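Local coordinates for protein decapping nuclease RAI1 (Candida albicans, PDB 5BTH) that removes the NAD cap from the 5' end of capped RNAs with the aid of a divalent metal cation, and stabilises and stimulates the exoribonuclease RAT1, at residues 242-247 with 277-282; 19-24 with 236-241; 108-113 with 323-328. All blocks are in the same frame, centred on the assembly; numbering follows the deposited sequence.

Contact 1 of 3, residues 242-247 with 277-282; sequences YVELKT and TKIIYG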
loop_
_atom_site.group_PDB
_atom_site.type_symbol
_atom_site.label_atom_id
_atom_site.label_comp_id
_atom_site.label_asym_id
_atom_site.label_seq_id
_atom_site.Cartn_x
_atom_site.Cartn_y
_atom_site.Cartn_z
ATOM N N TYR A 242 -5.009 -8.533 -10.762
ATOM C CA TYR A 242 -4.246 -8.708 -9.538
ATOM C C TYR A 242 -5.167 -8.988 -8.352
ATOM O O TYR A 242 -6.346 -8.649 -8.394
ATOM C CB TYR A 242 -3.492 -7.457 -9.253
ATOM C CG TYR A 242 -2.423 -7.110 -10.216
ATOM C CD1 TYR A 242 -1.631 -8.085 -10.829
ATOM C CD2 TYR A 242 -2.110 -5.767 -10.436
ATOM C CE1 TYR A 242 -0.607 -7.706 -11.709
ATOM C CE2 TYR A 242 -1.095 -5.392 -11.291
ATOM C CZ TYR A 242 -0.340 -6.355 -11.917
ATOM O OH TYR A 242 0.649 -5.899 -12.746
ATOM N N VAL A 243 -4.606 -9.645 -7.339
ATOM C CA VAL A 243 -5.277 -9.987 -6.082
ATOM C C VAL A 243 -4.449 -9.529 -4.908
ATOM O O VAL A 243 -3.222 -9.728 -4.879
ATOM C CB VAL A 243 -5.380 -11.516 -5.765
ATOM C CG1 VAL A 243 -6.627 -11.812 -4.944
ATOM C CG2 VAL A 243 -5.351 -12.386 -6.977
ATOM N N GLU A 244 -5.139 -9.031 -3.894
ATOM C CA GLU A 244 -4.564 -8.751 -2.623
ATOM C C GLU A 244 -4.892 -9.896 -1.676
ATOM O O GLU A 244 -5.987 -10.444 -1.715
ATOM C CB GLU A 244 -5.087 -7.383 -2.162
ATOM C CG GLU A 244 -4.469 -6.857 -0.890
ATOM C CD GLU A 244 -3.023 -6.352 -1.060
ATOM O OE1 GLU A 244 -2.279 -6.379 -0.047
ATOM O OE2 GLU A 244 -2.668 -5.910 -2.175
ATOM N N LEU A 245 -3.961 -10.251 -0.797
ATOM C CA LEU A 245 -4.134 -11.418 0.101
ATOM C C LEU A 245 -3.997 -10.938 1.509
ATOM O O LEU A 245 -3.094 -10.190 1.805
ATOM C CB LEU A 245 -3.046 -12.486 -0.148
ATOM C CG LEU A 245 -3.014 -13.136 -1.548
ATOM C CD1 LEU A 245 -1.921 -14.225 -1.658
ATOM C CD2 LEU A 245 -4.323 -13.769 -1.950
ATOM N N LYS A 246 -4.931 -11.299 2.378
ATOM C CA LYS A 246 -4.831 -10.882 3.783
ATOM C C LYS A 246 -5.310 -12.008 4.596
ATOM O O LYS A 246 -5.823 -12.993 4.060
ATOM C CB LYS A 246 -5.680 -9.663 4.090
ATOM C CG LYS A 246 -5.562 -8.520 3.109
ATOM C CD LYS A 246 -4.858 -7.350 3.703
ATOM C CE LYS A 246 -4.865 -6.233 2.678
ATOM N NZ LYS A 246 -3.544 -5.544 2.634
ATOM N N THR A 247 -5.145 -11.894 5.898
ATOM C CA THR A 247 -5.581 -12.940 6.745
ATOM C C THR A 247 -6.172 -12.278 7.951
ATOM O O THR A 247 -5.778 -11.176 8.332
ATOM C CB THR A 247 -4.407 -13.773 7.250
ATOM O OG1 THR A 247 -3.576 -12.882 7.915
ATOM C CG2 THR A 247 -3.614 -14.422 6.112
ATOM N N THR A 277 -9.019 -5.347 -7.953
ATOM C CA THR A 277 -10.429 -5.596 -7.999
ATOM C C THR A 277 -10.768 -6.782 -7.124
ATOM O O THR A 277 -11.922 -7.066 -6.932
ATOM C CB THR A 277 -10.888 -5.889 -9.441
ATOM O OG1 THR A 277 -10.430 -7.164 -9.865
ATOM C CG2 THR A 277 -10.411 -4.817 -10.418
ATOM N N LYS A 278 -9.764 -7.409 -6.509
ATOM C CA LYS A 278 -9.960 -8.626 -5.759
ATOM C C LYS A 278 -9.179 -8.677 -4.468
ATOM O O LYS A 278 -7.964 -8.479 -4.461
ATOM C CB LYS A 278 -9.557 -9.817 -6.616
ATOM C CG LYS A 278 -10.616 -10.328 -7.512
ATOM C CD LYS A 278 -10.086 -11.464 -8.386
ATOM C CE LYS A 278 -11.174 -11.914 -9.366
ATOM N NZ LYS A 278 -11.545 -10.836 -10.356
ATOM N N ILE A 279 -9.875 -9.007 -3.376
ATOM C CA ILE A 279 -9.267 -9.167 -2.067
ATOM C C ILE A 279 -9.654 -10.514 -1.497
ATOM O O ILE A 279 -10.841 -10.822 -1.439
ATOM C CB ILE A 279 -9.638 -8.028 -1.098
ATOM C CG1 ILE A 279 -9.624 -6.716 -1.804
ATOM C CG2 ILE A 279 -8.689 -7.970 0.082
ATOM C CD1 ILE A 279 -9.654 -5.525 -0.894
ATOM N N ILE A 280 -8.649 -11.327 -1.118
ATOM C CA ILE A 280 -8.867 -12.632 -0.517
ATOM C C ILE A 280 -8.401 -12.566 0.939
ATOM O O ILE A 280 -7.392 -11.966 1.242
ATOM C CB ILE A 280 -8.139 -13.746 -1.320
ATOM C CG1 ILE A 280 -9.017 -14.240 -2.466
ATOM C CG2 ILE A 280 -7.860 -14.971 -0.465
ATOM C CD1 ILE A 280 -8.262 -14.831 -3.604
ATOM N N TYR A 281 -9.146 -13.215 1.841
ATOM C CA TYR A 281 -8.885 -13.204 3.260
ATOM C C TYR A 281 -8.814 -14.637 3.561
ATOM O O TYR A 281 -9.634 -15.394 3.071
ATOM C CB TYR A 281 -10.115 -12.561 4.099
ATOM C CG TYR A 281 -9.884 -11.097 4.454
ATOM C CD1 TYR A 281 -10.232 -10.124 3.563
ATOM C CD2 TYR A 281 -9.188 -10.714 5.617
ATOM C CE1 TYR A 281 -10.023 -8.803 3.835
ATOM C CE2 TYR A 281 -8.991 -9.377 5.907
ATOM C CZ TYR A 281 -9.409 -8.435 4.964
ATOM O OH TYR A 281 -9.256 -7.082 5.081
ATOM N N GLY A 282 -7.798 -15.038 4.327
ATOM C CA GLY A 282 -7.670 -16.366 4.867
ATOM C C GLY A 282 -7.931 -16.200 6.355
ATOM O O GLY A 282 -7.315 -15.370 7.007
HETATM O O HOH W 1 -7.869 -6.662 -10.146
#
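Y281 turns CG opposite its own carbonyl carbon (chi1 -98°), which brings its ring under the methylene CB of K246. CB lies 4.0 Å from the centroid of the Y281 ring, a CH-pi contact shifted toward the rim. From CB the lysine chain sets out at chi1 -47° and bends at chi2 and chi4, so that NZ turns back along its own strand to E244. NZ of K246 meets OE1 of E244 at 3.1 Å from above the carboxylate plane, a salt bridge; NZ also donates to OE1 of Q270, its stronger partner and itself a probable substrate-binding residue. Helix 254-274 packs on this face through E244, I279 and Y281.

The strands run parallel, and E244 and K246 each use both N-H and C=O to bind the neighbour. N of E244 donates to O of K278 over 2.9 Å in an almost straight bond (175°); N of K246 reaches O of I280 at 2.8 Å. On the opposite face, branched apolar residues fit the extended backbone: V243 CG1 touches I280 CD1 at 3.7 Å, and L245 CD2 lies beside I280 CB at 3.9 Å. Where the strands part, a water links O of Y242 to N and OG1 of T277.

E244 and L245 bind the divalent metal, as does D225 on the neighbouring strand, which accepts a hydrogen bond from N of L245; K246 probably contacts substrate. This Glu-X-Lys strand, joined through helix 254-274 to its parallel neighbour, is the hallmark of the PD-(D/E)XK nuclease core.

Contact 2 of 3, residues 19-24 with 236-241; sequences PRELFS and NKKLNH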
loop_
_atom_site.group_PDB
_atom_site.type_symbol
_atom_site.label_atom_id
_atom_site.label_comp_id
_atom_site.label_asym_id
_atom_site.label_seq_id
_atom_site.Cartn_x
_atom_site.Cartn_y
_atom_site.Cartn_z
ATOM N N PRO A 19 -7.844 3.580 -13.002
ATOM C CA PRO A 19 -6.408 3.343 -12.830
ATOM C C PRO A 19 -5.814 2.538 -13.990
ATOM O O PRO A 19 -6.506 1.704 -14.531
ATOM C CB PRO A 19 -6.335 2.511 -11.528
ATOM C CG PRO A 19 -7.699 2.564 -10.903
ATOM C CD PRO A 19 -8.663 2.879 -11.993
ATOM N N ARG A 20 -4.529 2.727 -14.317
ATOM C CA ARG A 20 -3.859 1.934 -15.384
ATOM C C ARG A 20 -2.445 1.743 -14.983
ATOM O O ARG A 20 -1.811 2.713 -14.561
ATOM C CB ARG A 20 -3.811 2.651 -16.741
ATOM C CG ARG A 20 -5.147 3.008 -17.358
ATOM C CD ARG A 20 -5.939 1.771 -17.784
ATOM N NE ARG A 20 -7.320 2.101 -18.173
ATOM C CZ ARG A 20 -8.337 1.235 -18.252
ATOM N NH1 ARG A 20 -8.173 -0.047 -17.949
ATOM N NH2 ARG A 20 -9.547 1.659 -18.617
ATOM N N GLU A 21 -1.945 0.514 -15.111
ATOM C CA GLU A 21 -0.507 0.219 -14.908
ATOM C C GLU A 21 0.380 0.786 -15.999
ATOM O O GLU A 21 0.129 0.536 -17.162
ATOM C CB GLU A 21 -0.236 -1.262 -14.904
ATOM C CG GLU A 21 1.119 -1.585 -14.319
ATOM C CD GLU A 21 1.410 -3.055 -14.243
ATOM O OE1 GLU A 21 1.014 -3.721 -13.259
ATOM O OE2 GLU A 21 2.085 -3.520 -15.158
ATOM N N LEU A 22 1.453 1.456 -15.600
ATOM C CA LEU A 22 2.436 1.989 -16.514
ATOM C C LEU A 22 3.591 1.045 -16.700
ATOM O O LEU A 22 4.076 0.829 -17.802
ATOM C CB LEU A 22 2.968 3.307 -15.950
ATOM C CG LEU A 22 1.893 4.401 -15.733
ATOM C CD1 LEU A 22 2.504 5.768 -15.422
ATOM C CD2 LEU A 22 0.968 4.534 -16.935
ATOM N N PHE A 23 4.085 0.550 -15.588
ATOM C CA PHE A 23 5.141 -0.447 -15.582
ATOM C C PHE A 23 5.203 -1.096 -14.225
ATOM O O PHE A 23 4.414 -0.757 -13.331
ATOM C CB PHE A 23 6.491 0.154 -15.904
ATOM C CG PHE A 23 6.899 1.264 -15.002
ATOM C CD1 PHE A 23 6.399 2.546 -15.199
ATOM C CD2 PHE A 23 7.822 1.049 -13.992
ATOM C CE1 PHE A 23 6.804 3.595 -14.389
ATOM C CE2 PHE A 23 8.228 2.089 -13.186
ATOM C CZ PHE A 23 7.719 3.362 -13.381
ATOM N N SER A 24 6.124 -2.029 -14.071
ATOM C CA SER A 24 6.378 -2.607 -12.799
ATOM C C SER A 24 7.857 -2.843 -12.625
ATOM O O SER A 24 8.607 -2.748 -13.554
ATOM C CB SER A 24 5.629 -3.919 -12.689
ATOM O OG SER A 24 6.123 -4.870 -13.608
ATOM N N ASN A 236 -3.631 -1.930 -20.605
ATOM C CA ASN A 236 -4.706 -1.305 -19.876
ATOM C C ASN A 236 -5.652 -2.332 -19.217
ATOM O O ASN A 236 -6.785 -2.000 -18.795
ATOM C CB ASN A 236 -5.449 -0.356 -20.829
ATOM C CG ASN A 236 -6.093 -1.084 -22.000
ATOM O OD1 ASN A 236 -6.032 -2.319 -22.111
ATOM N ND2 ASN A 236 -6.737 -0.317 -22.881
ATOM N N LYS A 237 -5.205 -3.580 -19.145
ATOM C CA LYS A 237 -6.028 -4.657 -18.635
ATOM C C LYS A 237 -5.391 -5.353 -17.489
ATOM O O LYS A 237 -6.003 -6.255 -16.915
ATOM C CB LYS A 237 -6.293 -5.719 -19.719
ATOM C CG LYS A 237 -7.124 -5.268 -20.901
ATOM C CD LYS A 237 -8.537 -4.888 -20.540
ATOM C CE LYS A 237 -9.181 -4.136 -21.680
ATOM N NZ LYS A 237 -10.487 -3.581 -21.242
ATOM N N LYS A 238 -4.148 -4.991 -17.171
ATOM C CA LYS A 238 -3.377 -5.779 -16.227
ATOM C C LYS A 238 -3.834 -5.699 -14.797
ATOM O O LYS A 238 -3.847 -6.715 -14.102
ATOM C CB LYS A 238 -1.923 -5.396 -16.294
ATOM C CG LYS A 238 -1.235 -6.059 -17.468
ATOM C CD LYS A 238 -0.088 -5.237 -17.985
ATOM C CE LYS A 238 0.872 -6.142 -18.737
ATOM N NZ LYS A 238 1.868 -5.258 -19.335
ATOM N N LEU A 239 -4.169 -4.494 -14.356
ATOM C CA LEU A 239 -4.665 -4.268 -13.000
ATOM C C LEU A 239 -5.878 -5.122 -12.683
ATOM O O LEU A 239 -6.060 -5.489 -11.540
ATOM C CB LEU A 239 -5.070 -2.804 -12.786
ATOM C CG LEU A 239 -3.872 -1.886 -12.778
ATOM C CD1 LEU A 239 -4.282 -0.449 -12.538
ATOM C CD2 LEU A 239 -2.882 -2.334 -11.717
ATOM N N ASN A 240 -6.652 -5.486 -13.694
ATOM C CA ASN A 240 -7.928 -6.213 -13.466
ATOM C C ASN A 240 -7.699 -7.587 -13.015
ATOM O O ASN A 240 -8.627 -8.273 -12.603
ATOM C CB ASN A 240 -8.723 -6.270 -14.755
ATOM C CG ASN A 240 -9.161 -4.912 -15.162
ATOM O OD1 ASN A 240 -9.093 -3.970 -14.350
ATOM N ND2 ASN A 240 -9.616 -4.778 -16.370
ATOM N N HIS A 241 -6.442 -7.994 -13.048
ATOM C CA HIS A 241 -6.125 -9.364 -12.727
ATOM C C HIS A 241 -5.226 -9.574 -11.511
ATOM O O HIS A 241 -4.754 -10.683 -11.218
ATOM C CB HIS A 241 -5.478 -9.929 -13.962
ATOM C CG HIS A 241 -6.429 -10.117 -15.085
ATOM N ND1 HIS A 241 -6.951 -11.355 -15.387
ATOM C CD2 HIS A 241 -6.868 -9.277 -16.044
ATOM C CE1 HIS A 241 -7.722 -11.256 -16.452
ATOM N NE2 HIS A 241 -7.674 -10.014 -16.876
#
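The side chains of R20 and N236 run side by side, their guanidinium and amide planes 47° apart, and the backbone O of N236 approaches the guanidinium obliquely. Nearer the backbone the touching is apolar: a bend at chi2 (-68°) of the arginine brings R20 CD to 3.7 Å from N236 CB.

L239, in a short 3-10 turn, fills the middle. Its CD1 meets P19 CB at 3.7 Å and presses on the strand backbone, 3.6 Å from N of R20 and equally far from N of E21. A branched leucine suits this spot, since it also packs on I209 of strand 204-213, the antiparallel partner of strand 16-27.

E21, its chain extended beyond CG, crosses K238 at about a right angle and touches it with OE2, 4.0 Å from CD of K238. OE2 of E21 stands 4.5 Å from NZ of K238, too far for a salt bridge. Their stronger polar partners lie elsewhere, S207 for the glutamate and Q235 for the lysine. The chemistry implies a loop held mainly by leucine packing and methylene contacts, with Q235 supplying a hydrogen bond to O of E21 on the strand; the opposite charges probably add a mild attraction.

Contact 3 of 3, residues 108-113 with 323-328; sequences KILSLP and NALKWY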
loop_
_atom_site.group_PDB
_atom_site.type_symbol
_atom_site.label_atom_id
_atom_site.label_comp_id
_atom_site.label_asym_id
_atom_site.label_seq_id
_atom_site.Cartn_x
_atom_site.Cartn_y
_atom_site.Cartn_z
ATOM N N LYS A 108 -3.377 5.915 3.714
ATOM C CA LYS A 108 -3.488 6.591 5.004
ATOM C C LYS A 108 -4.357 7.848 4.980
ATOM O O LYS A 108 -5.049 8.167 5.942
ATOM C CB LYS A 108 -2.151 7.067 5.464
ATOM C CG LYS A 108 -1.172 6.014 5.898
ATOM C CD LYS A 108 0.168 6.720 5.992
ATOM C CE LYS A 108 1.351 5.783 6.198
ATOM N NZ LYS A 108 1.009 4.895 7.330
ATOM N N ILE A 109 -4.195 8.627 3.931
ATOM C CA ILE A 109 -4.960 9.835 3.789
ATOM C C ILE A 109 -6.404 9.501 3.539
ATOM O O ILE A 109 -7.308 10.074 4.153
ATOM C CB ILE A 109 -4.401 10.661 2.628
ATOM C CG1 ILE A 109 -3.039 11.189 3.020
ATOM C CG2 ILE A 109 -5.355 11.778 2.197
ATOM C CD1 ILE A 109 -2.401 12.013 1.936
ATOM N N LEU A 110 -6.643 8.587 2.602
ATOM C CA LEU A 110 -8.012 8.216 2.256
ATOM C C LEU A 110 -8.756 7.569 3.451
ATOM O O LEU A 110 -9.970 7.768 3.618
ATOM C CB LEU A 110 -8.034 7.325 1.016
ATOM C CG LEU A 110 -9.266 6.504 0.733
ATOM C CD1 LEU A 110 -10.479 7.352 0.323
ATOM C CD2 LEU A 110 -8.901 5.500 -0.348
ATOM N N SER A 111 -8.021 6.876 4.308
ATOM C CA SER A 111 -8.620 6.142 5.424
ATOM C C SER A 111 -8.584 6.918 6.763
ATOM O O SER A 111 -9.277 6.547 7.749
ATOM C CB SER A 111 -7.887 4.794 5.585
ATOM O OG SER A 111 -6.737 4.963 6.357
ATOM N N LEU A 112 -7.793 7.993 6.798
ATOM C CA LEU A 112 -7.757 8.891 7.984
ATOM C C LEU A 112 -9.102 9.129 8.742
ATOM O O LEU A 112 -9.162 8.925 9.946
ATOM C CB LEU A 112 -7.151 10.232 7.609
ATOM C CG LEU A 112 -7.309 11.361 8.622
ATOM C CD1 LEU A 112 -6.080 12.233 8.463
ATOM C CD2 LEU A 112 -8.617 12.175 8.468
ATOM N N PRO A 113 -10.163 9.570 8.058
ATOM C CA PRO A 113 -11.474 9.854 8.749
ATOM C C PRO A 113 -12.042 8.854 9.798
ATOM O O PRO A 113 -12.853 9.251 10.657
ATOM C CB PRO A 113 -12.460 9.900 7.581
ATOM C CG PRO A 113 -11.658 10.302 6.370
ATOM C CD PRO A 113 -10.239 9.814 6.599
ATOM N N ASN A 323 -17.911 8.909 1.600
ATOM C CA ASN A 323 -17.592 10.058 2.428
ATOM C C ASN A 323 -16.084 10.190 2.566
ATOM O O ASN A 323 -15.571 11.299 2.642
ATOM C CB ASN A 323 -18.282 9.982 3.823
ATOM C CG ASN A 323 -17.814 11.081 4.798
ATOM O OD1 ASN A 323 -18.300 12.212 4.773
ATOM N ND2 ASN A 323 -16.854 10.749 5.647
ATOM N N ALA A 324 -15.366 9.072 2.630
ATOM C CA ALA A 324 -13.861 9.117 2.722
ATOM C C ALA A 324 -13.242 9.603 1.433
ATOM O O ALA A 324 -12.178 10.210 1.400
ATOM C CB ALA A 324 -13.300 7.742 3.042
ATOM N N LEU A 325 -13.887 9.204 0.357
ATOM C CA LEU A 325 -13.509 9.556 -0.980
ATOM C C LEU A 325 -13.678 11.065 -1.148
ATOM O O LEU A 325 -12.767 11.796 -1.525
ATOM C CB LEU A 325 -14.449 8.794 -1.932
ATOM C CG LEU A 325 -13.864 8.035 -3.097
ATOM C CD1 LEU A 325 -12.452 7.481 -2.859
ATOM C CD2 LEU A 325 -14.845 6.916 -3.424
ATOM N N LYS A 326 -14.866 11.544 -0.823
ATOM C CA LYS A 326 -15.089 12.974 -0.859
ATOM C C LYS A 326 -14.053 13.663 0.004
ATOM O O LYS A 326 -13.581 14.722 -0.365
ATOM C CB LYS A 326 -16.516 13.314 -0.444
ATOM C CG LYS A 326 -17.584 12.952 -1.476
ATOM C CD LYS A 326 -18.974 13.182 -0.894
ATOM C CE LYS A 326 -20.060 13.116 -1.944
ATOM N NZ LYS A 326 -21.278 13.810 -1.458
ATOM N N TRP A 327 -13.628 13.057 1.115
ATOM C CA TRP A 327 -12.547 13.675 1.900
ATOM C C TRP A 327 -11.271 13.643 1.110
ATOM O O TRP A 327 -10.627 14.656 0.980
ATOM C CB TRP A 327 -12.328 13.036 3.269
ATOM C CG TRP A 327 -10.892 13.159 3.852
ATOM C CD1 TRP A 327 -9.959 12.184 3.887
ATOM C CD2 TRP A 327 -10.289 14.298 4.500
ATOM N NE1 TRP A 327 -8.818 12.623 4.474
ATOM C CE2 TRP A 327 -8.981 13.922 4.856
ATOM C CE3 TRP A 327 -10.718 15.605 4.787
ATOM C CZ2 TRP A 327 -8.094 14.791 5.506
ATOM C CZ3 TRP A 327 -9.830 16.474 5.423
ATOM C CH2 TRP A 327 -8.531 16.059 5.766
ATOM N N TYR A 328 -10.922 12.479 0.575
ATOM C CA TYR A 328 -9.698 12.291 -0.197
ATOM C C TYR A 328 -9.517 13.323 -1.304
ATOM O O TYR A 328 -8.484 13.954 -1.423
ATOM C CB TYR A 328 -9.777 10.904 -0.840
ATOM C CG TYR A 328 -8.655 10.530 -1.788
ATOM C CD1 TYR A 328 -7.348 10.451 -1.340
ATOM C CD2 TYR A 328 -8.925 10.202 -3.103
ATOM C CE1 TYR A 328 -6.337 10.057 -2.186
ATOM C CE2 TYR A 328 -7.919 9.814 -3.968
ATOM C CZ TYR A 328 -6.620 9.742 -3.500
ATOM O OH TYR A 328 -5.596 9.391 -4.312
#
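One hydrogen bond crosses this contact: NE1 of W327 donates to O of I109 at 3.0 Å. The acceptor lies in the plane of the indole, at its edge, but the bond is bent (137°) and the donor is tilted from the carbonyl plane. I109 is in the last turn of helix 103-111. P113, lacking an N-H, cannot give O of I109 its usual helical bond; N of L112 gives a weak one, and the indole N-H helps to satisfy this buried carbonyl.

The contact packs that helix end, and the 3-10 turn at L112 and P113, against helix 321-338. The small A324 permits close approach, its CB sitting 3.4 Å from O of L110.

Apolar contacts centre on L110. Its chi1 of 162° together with chi2 of 69° directs CD1 to A324, L325 and Y328, 3.7 Å from CD1 of L325 and 3.8 Å from CB of Y328. L273 of helix 254-274 packs on both L110 and Y328.

Among the ring contacts, P113 CG meets CD1 of W327 at 3.5 Å and L112 CD2 meets its CZ2 at 4.0 Å, both approaching obliquely. CG2 of I109 comes to the edge of the Y328 ring, and F359 meets the W327 indole edge-to-face.

Contacts 1 and 3 are buried, whereas contact 2 is only partly so and includes the exposed N236. Contact 2 leads straight into contact 1, because loop 236-241 continues as strand 242-247; OH of Y242 and OE1 of E21 also join the two through a probable hydrogen bond. Contact 3 lies apart, its nearest atoms about 11 Å from contact 1, but helix 254-274 packs against both. The chemistry follows position. Regular backbone bonds and a charged cluster mark the metal-binding strand of contact 1 and its parallel neighbour, leucine and methylene packing fastens the loop of contact 2, and contact 3 relies on apolar helix packing with a single indole bond.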